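Local structure of tRNA (guanine(6)-N2)-methyltransferase (Thermus thermophilus, 3TMA) at residues A[36-48]-A[58-72]. The protein transfers a methyl group from S-adenosyl-L-methionine to N2 of guanosine 6 in tRNA(Phe), using a catalytic Rossmann-fold domain fused to an N-terminal THUMP domain. Residues are numbered along the deposited sequence; the frame is centred on the assembly and turned at random. Where two conformers were deposited one is given.
Sequences EELSALYPGEGAE and IPRAWVGEEALGLRL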
# COMPACT_ATOMS: atom_id res chain seq x y z
N GLU A 36 -1.59 5.04 -11.77
CA GLU A 36 -2.83 5.79 -12.04
C GLU A 36 -3.08 6.93 -11.04
O GLU A 36 -3.52 8.03 -11.44
CB GLU A 36 -4.06 4.87 -12.10
CG GLU A 36 -3.94 3.87 -13.24
CD GLU A 36 -4.94 2.70 -13.17
OE1 GLU A 36 -5.92 2.74 -12.39
OE2 GLU A 36 -4.71 1.72 -13.92
N GLU A 37 -2.92 6.63 -9.74
CA GLU A 37 -3.02 7.71 -8.71
C GLU A 37 -2.03 8.85 -8.94
O GLU A 37 -2.40 10.03 -8.90
CB GLU A 37 -2.85 7.14 -7.29
CG GLU A 37 -3.58 8.01 -6.29
CD GLU A 37 -3.45 7.56 -4.83
OE1 GLU A 37 -2.60 6.66 -4.54
OE2 GLU A 37 -4.18 8.13 -3.98
N LEU A 38 -0.76 8.52 -9.16
CA LEU A 38 0.25 9.54 -9.42
C LEU A 38 -0.04 10.37 -10.67
O LEU A 38 0.16 11.61 -10.69
CB LEU A 38 1.65 8.92 -9.52
CG LEU A 38 2.36 8.61 -8.20
CD1 LEU A 38 3.52 7.59 -8.44
CD2 LEU A 38 2.91 9.91 -7.56
N SER A 39 -0.53 9.70 -11.71
CA SER A 39 -0.74 10.34 -13.00
C SER A 39 -1.90 11.32 -12.90
O SER A 39 -1.91 12.33 -13.57
CB SER A 39 -1.06 9.27 -14.06
OG SER A 39 -1.08 9.85 -15.36
N ALA A 40 -2.89 11.01 -12.07
CA ALA A 40 -3.98 11.96 -11.86
C ALA A 40 -3.52 13.17 -11.02
O ALA A 40 -4.00 14.29 -11.19
CB ALA A 40 -5.18 11.27 -11.22
N LEU A 41 -2.55 12.93 -10.14
CA LEU A 41 -1.98 14.02 -9.34
C LEU A 41 -1.02 14.88 -10.19
O LEU A 41 -1.09 16.13 -10.17
CB LEU A 41 -1.28 13.39 -8.12
CG LEU A 41 -1.02 14.30 -6.95
CD1 LEU A 41 -2.36 14.86 -6.51
CD2 LEU A 41 -0.31 13.53 -5.86
N TYR A 42 -0.17 14.21 -10.98
CA TYR A 42 0.84 14.89 -11.79
C TYR A 42 0.75 14.46 -13.23
O TYR A 42 1.52 13.61 -13.65
CB TYR A 42 2.24 14.50 -11.30
CG TYR A 42 2.53 14.82 -9.86
CD1 TYR A 42 2.53 16.13 -9.40
CD2 TYR A 42 2.87 13.82 -8.97
CE1 TYR A 42 2.84 16.43 -8.09
CE2 TYR A 42 3.15 14.10 -7.65
CZ TYR A 42 3.14 15.41 -7.22
OH TYR A 42 3.43 15.70 -5.90
N PRO A 43 -0.13 15.11 -14.03
CA PRO A 43 -0.17 14.77 -15.45
C PRO A 43 1.14 15.07 -16.14
O PRO A 43 1.86 15.98 -15.75
CB PRO A 43 -1.26 15.68 -16.00
CG PRO A 43 -2.13 16.02 -14.81
CD PRO A 43 -1.14 16.11 -13.66
N GLY A 44 1.42 14.36 -17.22
CA GLY A 44 2.66 14.60 -17.96
C GLY A 44 3.31 13.27 -18.26
O GLY A 44 2.82 12.24 -17.82
N GLU A 45 4.41 13.30 -19.01
CA GLU A 45 4.97 12.06 -19.52
C GLU A 45 6.30 11.70 -18.84
O GLU A 45 6.80 12.46 -18.01
CB GLU A 45 5.05 12.08 -21.07
CG GLU A 45 6.22 12.90 -21.70
CD GLU A 45 5.97 14.40 -21.77
OE1 GLU A 45 4.89 14.86 -21.34
OE2 GLU A 45 6.88 15.14 -22.24
N GLY A 46 6.82 10.52 -19.13
CA GLY A 46 8.09 10.08 -18.55
C GLY A 46 7.97 9.28 -17.25
O GLY A 46 8.98 8.99 -16.63
N ALA A 47 6.76 8.87 -16.86
CA ALA A 47 6.65 7.99 -15.68
C ALA A 47 7.38 6.66 -15.89
O ALA A 47 7.41 6.14 -17.03
CB ALA A 47 5.19 7.76 -15.31
N GLU A 48 7.97 6.12 -14.82
CA GLU A 48 8.67 4.83 -14.89
C GLU A 48 8.13 3.88 -13.81
O GLU A 48 7.85 4.32 -12.69
CB GLU A 48 10.16 5.03 -14.68
CG GLU A 48 10.85 5.90 -15.78
CD GLU A 48 12.37 6.01 -15.58
OE1 GLU A 48 12.86 5.80 -14.44
OE2 GLU A 48 13.08 6.32 -16.55
N ILE A 58 8.17 9.43 -11.07
CA ILE A 58 7.66 10.51 -11.93
C ILE A 58 8.77 11.59 -11.93
O ILE A 58 9.20 12.01 -10.83
CB ILE A 58 6.39 11.19 -11.24
CG1 ILE A 58 5.34 10.14 -10.90
CG2 ILE A 58 5.75 12.27 -12.11
CD1 ILE A 58 4.89 9.38 -12.07
N PRO A 59 9.20 12.08 -13.12
CA PRO A 59 10.10 13.24 -13.12
C PRO A 59 9.37 14.49 -12.63
O PRO A 59 8.25 14.79 -13.05
CB PRO A 59 10.50 13.40 -14.59
CG PRO A 59 9.42 12.69 -15.39
CD PRO A 59 8.65 11.77 -14.45
N ARG A 60 9.99 15.23 -11.72
CA ARG A 60 9.31 16.36 -11.09
C ARG A 60 10.32 17.49 -10.88
O ARG A 60 11.39 17.25 -10.31
CB ARG A 60 8.74 15.95 -9.70
CG ARG A 60 7.42 15.17 -9.72
CD ARG A 60 6.32 15.85 -10.60
NE ARG A 60 6.08 17.16 -10.03
CZ ARG A 60 5.32 18.12 -10.57
NH1 ARG A 60 4.68 17.93 -11.72
NH2 ARG A 60 5.20 19.29 -9.92
N ALA A 61 9.92 18.72 -11.21
CA ALA A 61 10.73 19.91 -10.86
C ALA A 61 10.49 20.34 -9.39
O ALA A 61 11.26 21.13 -8.82
CB ALA A 61 10.40 21.05 -11.83
N TRP A 62 9.38 19.89 -8.82
CA TRP A 62 8.99 20.24 -7.45
C TRP A 62 7.98 19.23 -6.89
O TRP A 62 7.15 18.70 -7.65
CB TRP A 62 8.33 21.62 -7.44
CG TRP A 62 8.20 22.19 -6.05
CD1 TRP A 62 7.07 22.21 -5.26
CD2 TRP A 62 9.24 22.80 -5.28
NE1 TRP A 62 7.35 22.84 -4.06
CE2 TRP A 62 8.68 23.20 -4.04
CE3 TRP A 62 10.59 23.07 -5.53
CZ2 TRP A 62 9.42 23.86 -3.06
CZ3 TRP A 62 11.34 23.76 -4.54
CH2 TRP A 62 10.74 24.14 -3.32
N VAL A 63 8.09 18.92 -5.59
CA VAL A 63 7.14 18.04 -4.92
C VAL A 63 6.65 18.76 -3.65
O VAL A 63 7.47 19.13 -2.81
CB VAL A 63 7.76 16.64 -4.52
CG1 VAL A 63 6.72 15.77 -3.77
CG2 VAL A 63 8.30 15.86 -5.77
N GLY A 64 5.37 19.05 -3.57
CA GLY A 64 4.81 19.63 -2.34
C GLY A 64 3.98 18.63 -1.52
O GLY A 64 4.17 17.42 -1.64
N GLU A 65 3.04 19.14 -0.73
CA GLU A 65 2.35 18.36 0.30
C GLU A 65 1.30 17.48 -0.36
O GLU A 65 0.83 16.53 0.25
CB GLU A 65 1.68 19.28 1.34
CG GLU A 65 2.59 19.69 2.51
CD GLU A 65 3.50 20.89 2.18
OE1 GLU A 65 3.44 21.40 1.02
OE2 GLU A 65 4.28 21.31 3.06
N GLU A 66 0.93 17.83 -1.58
CA GLU A 66 -0.03 17.08 -2.36
C GLU A 66 0.37 15.59 -2.50
O GLU A 66 -0.50 14.70 -2.50
CB GLU A 66 -0.24 17.78 -3.74
CG GLU A 66 0.87 17.55 -4.85
CD GLU A 66 2.10 18.43 -4.67
OE1 GLU A 66 2.02 19.42 -3.90
OE2 GLU A 66 3.19 18.10 -5.24
N ALA A 67 1.67 15.31 -2.50
CA ALA A 67 2.14 13.95 -2.68
C ALA A 67 1.76 13.13 -1.44
O ALA A 67 1.53 11.93 -1.52
CB ALA A 67 3.65 13.95 -2.88
N LEU A 68 1.64 13.79 -0.29
CA LEU A 68 1.31 13.05 0.93
C LEU A 68 -0.16 12.58 0.99
O LEU A 68 -0.56 11.91 1.94
CB LEU A 68 1.63 13.87 2.17
CG LEU A 68 3.09 14.33 2.30
CD1 LEU A 68 3.22 15.40 3.41
CD2 LEU A 68 4.02 13.17 2.57
N GLY A 69 -0.95 12.92 -0.02
CA GLY A 69 -2.36 12.53 -0.08
C GLY A 69 -2.56 11.19 -0.80
O GLY A 69 -3.71 10.72 -0.99
N LEU A 70 -1.46 10.60 -1.24
CA LEU A 70 -1.52 9.33 -2.01
C LEU A 70 -2.04 8.22 -1.12
O LEU A 70 -1.59 8.07 0.01
CB LEU A 70 -0.13 8.96 -2.55
CG LEU A 70 0.35 9.86 -3.67
CD1 LEU A 70 1.86 9.67 -3.96
CD2 LEU A 70 -0.50 9.66 -4.93
N ARG A 71 -3.01 7.47 -1.61
CA ARG A 71 -3.57 6.37 -0.85
C ARG A 71 -2.99 5.00 -1.22
O ARG A 71 -3.28 4.01 -0.55
CB ARG A 71 -5.09 6.35 -1.02
CG ARG A 71 -5.73 7.64 -0.52
CD ARG A 71 -6.23 7.38 0.84
NE ARG A 71 -7.48 8.06 1.04
CZ ARG A 71 -8.28 7.89 2.08
NH1 ARG A 71 -8.02 6.96 2.99
NH2 ARG A 71 -9.38 8.63 2.17
N LEU A 72 -2.19 4.92 -2.28
CA LEU A 72 -1.57 3.63 -2.58
C LEU A 72 -0.08 3.60 -2.25
O LEU A 72 0.61 2.66 -2.62
CB LEU A 72 -1.78 3.28 -4.05
CG LEU A 72 -3.27 2.98 -4.35
CD1 LEU A 72 -3.60 3.24 -5.82
CD2 LEU A 72 -3.57 1.53 -3.93
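Glu37 reaches across to the backbone just after the 3-10 segment 65-69. Its CG lies anti to the backbone N (chi1 -153°) and the rest of the chain runs straight out, which carries the carboxylate over to two successive amides. Arg71 N meets Glu37 OE2 at 2.7 Å in a nearly straight bond (171°), and Leu72 N gives Glu37 OE1 a more bent one of 2.9 Å; both oxygens use their syn lone pairs, so the carboxylate is held at both corners. Leu70 CD2 packs against the flank of the same side chain, 3.6 Å from Glu37 CD.

One residue on, Leu38 sends CD2 to Leu70 CD1 (3.8 Å), while its CB and CD1 slide past Ile58. Leu41 lays CD2 on Glu66 O, and its CG sits over the centre of the Tyr42 ring. The opposite face of that ring takes Arg60: its CD makes a CH-pi contact 4.1 Å from the Tyr42 centroid, and the guanidinium lies only 23° from parallel, over the rim at CD1. Arg60 is fixed there by NE and NH2, which both bind Trp62 O side-on. At the ring's edge Tyr42 OH donates a short 2.5 Å bond to Glu66 OE2, on its anti side; Gly64 N reaches the same oxygen from the syn side, both donors somewhat out of the carboxylate plane, and the carboxylate stands upright to the ring. Beyond the turn, Gly46 O rests on the Pro59 ring and Ala47 CB touches Ile58 CD1 at 3.6 Å.

The C-terminal end of helix 31-41 is thus fastened to the ferredoxin-like NFLD connection between strands 55-59 and 76-84. Tyr42 and Val63 lean on Leu22 of strand 21-25, Leu70 on Leu76; Arg71 joins the methyltransferase domain by a salt bridge to Glu220 and a hydrogen bond to Ser223.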